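Local coordinates for protein Polyphosphate:AMP phosphotransferase (Pseudomonas aeruginosa PAO1, PDB 3CZP) that transfers phosphate from inorganic polyphosphate to AMP to make ADP, and less efficiently to GMP to make GDP, with magnesium as cofactor, at residues 330-335 and 359-364; 298-303 and 353-358. One frame throughout, in Å; residues are numbered along the deposited sequence.

Both contacts involve the parallel five-stranded sheet of the second PPK2 domain, which has the 2-3-1-4-5 strand order of a P-loop kinase fold. Contact 1 joins the outermost strand 330-333 to strand 360-364; contact 2 lays the loop leading into strand 360-364 against the start of strand 300-307, the next strand of the sheet. Their centres are 11 Å apart. Leu301 O accepts a probable hydrogen bond from Thr361 N at 3.0 Å, and Ala303 O another from Phe363 N at 2.8 Å. Pro355 CB also lies 3.4 Å from Thr361 OG1, so Pro355 of contact 2 packs on the sheet face that carries Thr361.

Contact 1 of 2, residues 330-335 and 359-364; sequences HIVPIA and QFTIFD
Ile331 and Ile362, paired in register, illustrate how an outermost strand is added in parallel to a sheet: strands 330-333 and 360-364 run 20° apart, and five backbone hydrogen bonds zigzag between them. His330 N donates to Phe360 O, and Ile362 N returns a bond to His330 O. Val332 N then reaches Ile362 O at 2.7 Å, nearly straight at 173°, whereas Asp364 N meets Val332 O from above the carbonyl plane. Ile334 N closes the series on Asp364 O at 2.8 Å, and a water donates to both that oxygen and Ile334 O. Weaker CA-H contacts support the pairing, among them Thr361 CA to His330 O at 3.2 Å.

Apolar packing differs on the two faces. On one, the isoleucines lie side by side, Ile331 CG1 being 4.2 Å from Ile362 CB, and helix 313-321 covers both. On the other, Val332 CG2 meets Thr361 CG2 at 3.7 Å; the methyl of Thr361 is there because it stands anti to the backbone N, with OG1 taking the other branch (chi1 -58°). That methyl also sits over one face of the Phe363 ring, toward its rim. CD1 of the ring lies 4.0 Å from Val332 CB, while Ile334 CG1 approaches the ring edge near its plane.

Charge enters through Asp364, whose OD2 forms a salt bridge with Arg70 of the second subunit. Apolar packing on both faces thus flanks the middle of the pairing, while water reaches the carbonyls at the Ile334 end; the carboxylate links the second strand to that arginine, which also packs on Ile331 and Pro333 of the edge strand.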
ATOM      1  N   HIS A 330       0.791 -13.433  10.492  1.00 31.12           N
ATOM      2  CA  HIS A 330       0.095 -12.165  10.260  1.00 30.78           C
ATOM      3  C   HIS A 330      -1.377 -12.529  10.206  1.00 30.10           C
ATOM      4  O   HIS A 330      -1.758 -13.328   9.364  1.00 29.65           O
ATOM      5  CB  HIS A 330       0.561 -11.566   8.942  1.00 31.64           C
ATOM      6  CG  HIS A 330      -0.180 -10.323   8.530  1.00 34.63           C
ATOM      7  ND1 HIS A 330      -0.423  -9.271   9.399  1.00 41.07           N
ATOM      8  CD2 HIS A 330      -0.675  -9.940   7.329  1.00 38.90           C
ATOM      9  CE1 HIS A 330      -1.043  -8.301   8.750  1.00 41.15           C
ATOM     10  NE2 HIS A 330      -1.217  -8.681   7.492  1.00 43.72           N
ATOM     11  N   ILE A 331      -2.189 -12.026  11.140  1.00 27.91           N
ATOM     12  CA  ILE A 331      -3.605 -12.313  11.140  1.00 27.12           C
ATOM     13  C   ILE A 331      -4.347 -11.111  10.573  1.00 26.71           C
ATOM     14  O   ILE A 331      -4.099  -9.970  10.998  1.00 25.65           O
ATOM     15  CB  ILE A 331      -4.122 -12.599  12.540  1.00 27.05           C
ATOM     16  CG1 ILE A 331      -3.291 -13.712  13.223  1.00 28.43           C
ATOM     17  CG2 ILE A 331      -5.599 -12.949  12.494  1.00 26.78           C
ATOM     18  CD1 ILE A 331      -3.713 -13.899  14.664  1.00 25.91           C
ATOM     19  N   VAL A 332      -5.252 -11.374   9.620  1.00 26.46           N
ATOM     20  CA  VAL A 332      -6.064 -10.352   8.950  1.00 25.52           C
ATOM     21  C   VAL A 332      -7.537 -10.587   9.249  1.00 26.36           C
ATOM     22  O   VAL A 332      -8.128 -11.489   8.690  1.00 26.89           O
ATOM     23  CB  VAL A 332      -5.927 -10.425   7.436  1.00 26.66           C
ATOM     24  CG1 VAL A 332      -6.740  -9.267   6.737  1.00 21.95           C
ATOM     25  CG2 VAL A 332      -4.453 -10.454   7.066  1.00 22.34           C
ATOM     26  N   PRO A 333      -8.123  -9.787  10.123  1.00 26.06           N
ATOM     27  CA  PRO A 333      -9.550  -9.903  10.389  1.00 27.00           C
ATOM     28  C   PRO A 333     -10.329  -9.144   9.318  1.00 26.92           C
ATOM     29  O   PRO A 333     -10.187  -7.944   9.175  1.00 28.98           O
ATOM     30  CB  PRO A 333      -9.669  -9.324  11.799  1.00 27.40           C
ATOM     31  CG  PRO A 333      -8.566  -8.319  11.900  1.00 25.94           C
ATOM     32  CD  PRO A 333      -7.479  -8.794  10.985  1.00 26.71           C
ATOM     33  N   ILE A 334     -11.088  -9.844   8.493  1.00 26.37           N
ATOM     34  CA  ILE A 334     -11.638  -9.198   7.299  1.00 27.45           C
ATOM     35  C   ILE A 334     -12.956  -8.615   7.748  1.00 27.76           C
ATOM     36  O   ILE A 334     -13.722  -9.338   8.330  1.00 28.71           O
ATOM     37  CB  ILE A 334     -11.830 -10.206   6.147  1.00 26.61           C
ATOM     38  CG1 ILE A 334     -10.444 -10.591   5.567  1.00 27.88           C
ATOM     39  CG2 ILE A 334     -12.787  -9.688   5.113  1.00 27.87           C
ATOM     40  CD1 ILE A 334      -9.659  -9.464   4.937  1.00 27.30           C
ATOM     41  N   ALA A 335     -13.155  -7.311   7.502  1.00 27.86           N
ATOM     42  CA  ALA A 335     -14.401  -6.594   7.722  1.00 27.48           C
ATOM     43  C   ALA A 335     -14.888  -5.931   6.404  1.00 27.85           C
ATOM     44  O   ALA A 335     -14.387  -6.225   5.319  1.00 28.42           O
ATOM     45  CB  ALA A 335     -14.192  -5.481   8.800  1.00 27.72           C
ATOM     46  N   GLN A 359       6.197 -16.923   4.942  1.00 24.60           N
ATOM     47  CA  GLN A 359       5.267 -16.259   5.851  1.00 25.31           C
ATOM     48  C   GLN A 359       3.985 -17.085   5.977  1.00 25.26           C
ATOM     49  O   GLN A 359       3.721 -18.010   5.187  1.00 23.42           O
ATOM     50  CB  GLN A 359       4.916 -14.814   5.397  1.00 25.57           C
ATOM     51  CG  GLN A 359       6.081 -13.835   5.274  1.00 27.19           C
ATOM     52  CD  GLN A 359       5.662 -12.376   4.841  1.00 28.34           C
ATOM     53  OE1 GLN A 359       4.573 -12.132   4.300  1.00 29.00           O
ATOM     54  NE2 GLN A 359       6.537 -11.416   5.126  1.00 27.17           N
ATOM     55  N   PHE A 360       3.175 -16.715   6.969  1.00 25.22           N
ATOM     56  CA  PHE A 360       1.936 -17.435   7.318  1.00 26.47           C
ATOM     57  C   PHE A 360       0.865 -16.398   7.574  1.00 26.17           C
ATOM     58  O   PHE A 360       1.019 -15.588   8.438  1.00 27.98           O
ATOM     59  CB  PHE A 360       2.205 -18.284   8.579  1.00 27.60           C
ATOM     60  CG  PHE A 360       1.018 -19.091   9.111  1.00 26.48           C
ATOM     61  CD1 PHE A 360      -0.186 -19.249   8.387  1.00 30.02           C
ATOM     62  CD2 PHE A 360       1.127 -19.683  10.347  1.00 29.14           C
ATOM     63  CE1 PHE A 360      -1.241 -19.992   8.905  1.00 28.99           C
ATOM     64  CE2 PHE A 360       0.072 -20.416  10.895  1.00 29.43           C
ATOM     65  CZ  PHE A 360      -1.113 -20.575  10.183  1.00 29.50           C
ATOM     66  N   THR A 361      -0.181 -16.354   6.767  1.00 26.80           N
ATOM     67  CA  THR A 361      -1.247 -15.349   6.931  1.00 26.72           C
ATOM     68  C   THR A 361      -2.507 -16.117   7.269  1.00 26.39           C
ATOM     69  O   THR A 361      -2.830 -17.127   6.667  1.00 26.13           O
ATOM     70  CB  THR A 361      -1.493 -14.497   5.698  1.00 27.50           C
ATOM     71  OG1 THR A 361      -0.292 -13.818   5.336  1.00 26.49           O
ATOM     72  CG2 THR A 361      -2.644 -13.488   5.944  1.00 26.66           C
ATOM     73  N   ILE A 362      -3.186 -15.642   8.293  1.00 25.98           N
ATOM     74  CA  ILE A 362      -4.439 -16.208   8.736  1.00 25.03           C
ATOM     75  C   ILE A 362      -5.549 -15.149   8.434  1.00 25.10           C
ATOM     76  O   ILE A 362      -5.422 -13.955   8.824  1.00 24.10           O
ATOM     77  CB  ILE A 362      -4.368 -16.452  10.235  1.00 25.64           C
ATOM     78  CG1 ILE A 362      -3.219 -17.413  10.621  1.00 26.38           C
ATOM     79  CG2 ILE A 362      -5.736 -16.930  10.751  1.00 26.25           C
ATOM     80  CD1 ILE A 362      -3.240 -17.817  12.128  1.00 26.06           C
ATOM     81  N   PHE A 363      -6.619 -15.608   7.770  1.00 24.18           N
ATOM     82  CA  PHE A 363      -7.713 -14.795   7.373  1.00 24.00           C
ATOM     83  C   PHE A 363      -8.895 -15.166   8.259  1.00 23.96           C
ATOM     84  O   PHE A 363      -9.466 -16.251   8.168  1.00 22.91           O
ATOM     85  CB  PHE A 363      -8.042 -14.970   5.895  1.00 23.47           C
ATOM     86  CG  PHE A 363      -7.057 -14.333   4.961  1.00 23.05           C
ATOM     87  CD1 PHE A 363      -7.150 -12.987   4.659  1.00 24.63           C
ATOM     88  CD2 PHE A 363      -6.000 -15.072   4.419  1.00 24.80           C
ATOM     89  CE1 PHE A 363      -6.238 -12.370   3.810  1.00 26.16           C
ATOM     90  CE2 PHE A 363      -5.075 -14.470   3.535  1.00 25.89           C
ATOM     91  CZ  PHE A 363      -5.202 -13.120   3.237  1.00 26.02           C
ATOM     92  N   ASP A 364      -9.229 -14.259   9.144  1.00 23.05           N
ATOM     93  CA  ASP A 364     -10.429 -14.384   9.921  1.00 22.93           C
ATOM     94  C   ASP A 364     -11.559 -13.745   9.137  1.00 23.36           C
ATOM     95  O   ASP A 364     -11.727 -12.526   9.121  1.00 22.85           O
ATOM     96  CB  ASP A 364     -10.231 -13.740  11.277  1.00 22.71           C
ATOM     97  CG  ASP A 364     -11.414 -13.965  12.216  1.00 24.73           C
ATOM     98  OD1 ASP A 364     -12.408 -14.655  11.853  1.00 26.13           O
ATOM     99  OD2 ASP A 364     -11.353 -13.432  13.334  1.00 26.62           O
TER
HETATM  100  O   HOH W   1     -13.424 -10.432  10.807  1.00 53.49           O

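Contact 2 of 2, residues 298-303 and 353-358; sequences QHSLVA and HIPARR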
ATOM      1  N   GLN A 298      10.570 -22.635   0.712  1.00 32.76           N
ATOM      2  CA  GLN A 298      10.019 -22.777  -0.620  1.00 33.96           C
ATOM      3  C   GLN A 298       8.531 -22.491  -0.651  1.00 32.32           C
ATOM      4  O   GLN A 298       7.920 -22.519  -1.715  1.00 33.63           O
ATOM      5  CB  GLN A 298      10.299 -24.206  -1.069  1.00 34.69           C
ATOM      6  CG  GLN A 298       9.435 -24.762  -2.177  1.00 38.61           C
ATOM      7  CD  GLN A 298       9.936 -26.117  -2.664  1.00 37.28           C
ATOM      8  OE1 GLN A 298      10.815 -26.731  -2.032  1.00 41.71           O
ATOM      9  NE2 GLN A 298       9.346 -26.609  -3.776  1.00 41.83           N
ATOM     10  N   HIS A 299       7.951 -22.170   0.498  1.00 30.93           N
ATOM     11  CA  HIS A 299       6.522 -22.121   0.652  1.00 29.00           C
ATOM     12  C   HIS A 299       6.044 -20.927   1.467  1.00 29.24           C
ATOM     13  O   HIS A 299       6.816 -20.177   2.053  1.00 28.29           O
ATOM     14  CB  HIS A 299       6.040 -23.404   1.375  1.00 29.52           C
ATOM     15  CG  HIS A 299       6.227 -24.662   0.573  1.00 29.81           C
ATOM     16  ND1 HIS A 299       5.463 -24.961  -0.543  1.00 31.35           N
ATOM     17  CD2 HIS A 299       7.096 -25.685   0.717  1.00 28.23           C
ATOM     18  CE1 HIS A 299       5.855 -26.121  -1.044  1.00 31.49           C
ATOM     19  NE2 HIS A 299       6.850 -26.576  -0.303  1.00 30.00           N
ATOM     20  N   SER A 300       4.728 -20.786   1.513  1.00 28.53           N
ATOM     21  CA  SER A 300       4.124 -19.992   2.560  1.00 28.42           C
ATOM     22  C   SER A 300       2.780 -20.648   2.895  1.00 28.39           C
ATOM     23  O   SER A 300       2.409 -21.623   2.273  1.00 26.34           O
ATOM     24  CB  SER A 300       4.033 -18.507   2.151  1.00 27.66           C
ATOM     25  OG  SER A 300       3.270 -18.410   0.992  1.00 30.37           O
ATOM     26  N   LEU A 301       2.081 -20.112   3.896  1.00 28.32           N
ATOM     27  CA  LEU A 301       0.850 -20.717   4.365  1.00 28.83           C
ATOM     28  C   LEU A 301      -0.235 -19.671   4.377  1.00 28.81           C
ATOM     29  O   LEU A 301       0.001 -18.543   4.788  1.00 28.84           O
ATOM     30  CB  LEU A 301       1.066 -21.327   5.761  1.00 29.67           C
ATOM     31  CG  LEU A 301       0.024 -22.197   6.479  1.00 29.93           C
ATOM     32  CD1 LEU A 301      -0.259 -23.410   5.657  1.00 32.04           C
ATOM     33  CD2 LEU A 301       0.592 -22.627   7.866  1.00 30.00           C
ATOM     34  N   VAL A 302      -1.410 -20.060   3.885  1.00 28.74           N
ATOM     35  CA  VAL A 302      -2.670 -19.296   4.071  1.00 28.86           C
ATOM     36  C   VAL A 302      -3.691 -20.181   4.728  1.00 28.00           C
ATOM     37  O   VAL A 302      -4.037 -21.245   4.187  1.00 28.37           O
ATOM     38  CB  VAL A 302      -3.189 -18.737   2.715  1.00 28.92           C
ATOM     39  CG1 VAL A 302      -4.584 -18.104   2.867  1.00 30.90           C
ATOM     40  CG2 VAL A 302      -2.193 -17.707   2.183  1.00 27.52           C
ATOM     41  N   ALA A 303      -4.177 -19.738   5.900  1.00 28.00           N
ATOM     42  CA  ALA A 303      -5.310 -20.362   6.628  1.00 27.72           C
ATOM     43  C   ALA A 303      -6.503 -19.455   6.621  1.00 26.34           C
ATOM     44  O   ALA A 303      -6.458 -18.332   7.127  1.00 28.69           O
ATOM     45  CB  ALA A 303      -4.936 -20.756   8.061  1.00 26.73           C
ATOM     46  N   HIS A 353      -2.902  -8.721   0.991  1.00 24.79           N
ATOM     47  CA  HIS A 353      -2.497  -9.442   2.172  1.00 25.95           C
ATOM     48  C   HIS A 353      -1.838 -10.779   1.962  1.00 26.44           C
ATOM     49  O   HIS A 353      -1.588 -11.473   2.946  1.00 27.16           O
ATOM     50  CB  HIS A 353      -3.722  -9.684   3.062  1.00 24.40           C
ATOM     51  CG  HIS A 353      -4.225  -8.444   3.684  1.00 25.88           C
ATOM     52  ND1 HIS A 353      -3.466  -7.699   4.548  1.00 24.01           N
ATOM     53  CD2 HIS A 353      -5.395  -7.782   3.526  1.00 27.60           C
ATOM     54  CE1 HIS A 353      -4.148  -6.627   4.908  1.00 28.74           C
ATOM     55  NE2 HIS A 353      -5.333  -6.668   4.319  1.00 27.20           N
ATOM     56  N   ILE A 354      -1.535 -11.157   0.726  1.00 26.26           N
ATOM     57  CA  ILE A 354      -0.972 -12.497   0.476  1.00 25.16           C
ATOM     58  C   ILE A 354       0.437 -12.560   0.994  1.00 26.01           C
ATOM     59  O   ILE A 354       1.199 -11.636   0.803  1.00 24.91           O
ATOM     60  CB  ILE A 354      -1.039 -12.820  -1.012  1.00 26.34           C
ATOM     61  CG1 ILE A 354      -2.505 -13.135  -1.384  1.00 23.22           C
ATOM     62  CG2 ILE A 354      -0.020 -13.887  -1.421  1.00 24.95           C
ATOM     63  CD1 ILE A 354      -3.023 -14.410  -0.785  1.00 26.78           C
ATOM     64  N   PRO A 355       0.813 -13.676   1.648  1.00 26.52           N
ATOM     65  CA  PRO A 355       2.157 -13.714   2.236  1.00 25.51           C
ATOM     66  C   PRO A 355       3.310 -13.845   1.245  1.00 24.30           C
ATOM     67  O   PRO A 355       3.178 -14.466   0.194  1.00 26.44           O
ATOM     68  CB  PRO A 355       2.072 -14.912   3.208  1.00 25.27           C
ATOM     69  CG  PRO A 355       1.015 -15.786   2.623  1.00 25.29           C
ATOM     70  CD  PRO A 355       0.020 -14.874   1.985  1.00 26.07           C
ATOM     71  N   ALA A 356       4.427 -13.208   1.556  1.00 21.96           N
ATOM     72  CA  ALA A 356       5.685 -13.538   0.914  1.00 22.21           C
ATOM     73  C   ALA A 356       6.111 -14.981   1.280  1.00 21.83           C
ATOM     74  O   ALA A 356       5.604 -15.576   2.227  1.00 22.56           O
ATOM     75  CB  ALA A 356       6.730 -12.578   1.329  1.00 19.11           C
ATOM     76  N   ARG A 357       7.102 -15.496   0.584  1.00 22.58           N
ATOM     77  CA  ARG A 357       7.667 -16.790   0.933  1.00 23.29           C
ATOM     78  C   ARG A 357       8.109 -16.818   2.394  1.00 22.97           C
ATOM     79  O   ARG A 357       8.667 -15.863   2.911  1.00 22.24           O
ATOM     80  CB  ARG A 357       8.876 -17.115   0.071  1.00 24.17           C
ATOM     81  CG  ARG A 357       8.505 -17.463  -1.364  1.00 28.64           C
ATOM     82  CD  ARG A 357       8.668 -18.952  -1.600  1.00 33.57           C
ATOM     83  NE  ARG A 357       8.341 -19.273  -2.983  1.00 35.00           N
ATOM     84  CZ  ARG A 357       9.204 -19.658  -3.920  1.00 37.79           C
ATOM     85  NH1 ARG A 357      10.512 -19.835  -3.649  1.00 38.23           N
ATOM     86  NH2 ARG A 357       8.728 -19.896  -5.147  1.00 37.69           N
ATOM     87  N   ARG A 358       7.869 -17.964   3.018  1.00 23.27           N
ATOM     88  CA  ARG A 358       8.196 -18.239   4.403  1.00 24.24           C
ATOM     89  C   ARG A 358       7.257 -17.587   5.392  1.00 23.94           C
ATOM     90  O   ARG A 358       7.478 -17.721   6.547  1.00 22.60           O
ATOM     91  CB  ARG A 358       9.633 -17.857   4.721  1.00 23.48           C
ATOM     92  CG  ARG A 358      10.262 -18.794   5.717  1.00 29.29           C
ATOM     93  CD  ARG A 358      11.736 -18.631   5.623  1.00 34.65           C
ATOM     94  NE  ARG A 358      12.382 -19.072   6.848  1.00 37.28           N
ATOM     95  CZ  ARG A 358      13.293 -18.362   7.509  1.00 40.34           C
ATOM     96  NH1 ARG A 358      13.677 -17.156   7.056  1.00 42.49           N
ATOM     97  NH2 ARG A 358      13.832 -18.860   8.618  1.00 40.26           N
TER
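In the P-loop kinase fold of this PPK2 domain, the loop between helix 348-351 and strand 360-364 crosses the beginning of the central strand, 300-307, before the chain enters the sheet as strand 360-364. The touching parts run 139° apart, and a single hydrogen bond joins them: Arg358 N donates to His299 O at 2.6 Å, with an N-H...O angle of 162°. Beyond it, Ser300 turns toward the loop, its CB 3.3 Å from Ala356 O.

Pro355 supplies the apolar part. Its CD lies 3.6 Å from Val302 CG2, the two side chains crossing at about a right angle, and its CG rests equally near Leu301 O. CG2 of Val302, the branch anti to the carbonyl carbon, is the one that meets the proline ring. Phe363 and Trp367 also touch Val302, placing this packing within the domain interior.

At the Gln298 end of the contact, His299 is held through both ring nitrogens, ND1 bonded with the carbonyl of Gly403 and NE2 with Asp497. Arg357 makes a cation-pi contact with Tyr402. Bent at chi2 (-107°), its chain brings one face of the guanidinium over Gln298 O, which lies 3.5 Å from Arg357 NE.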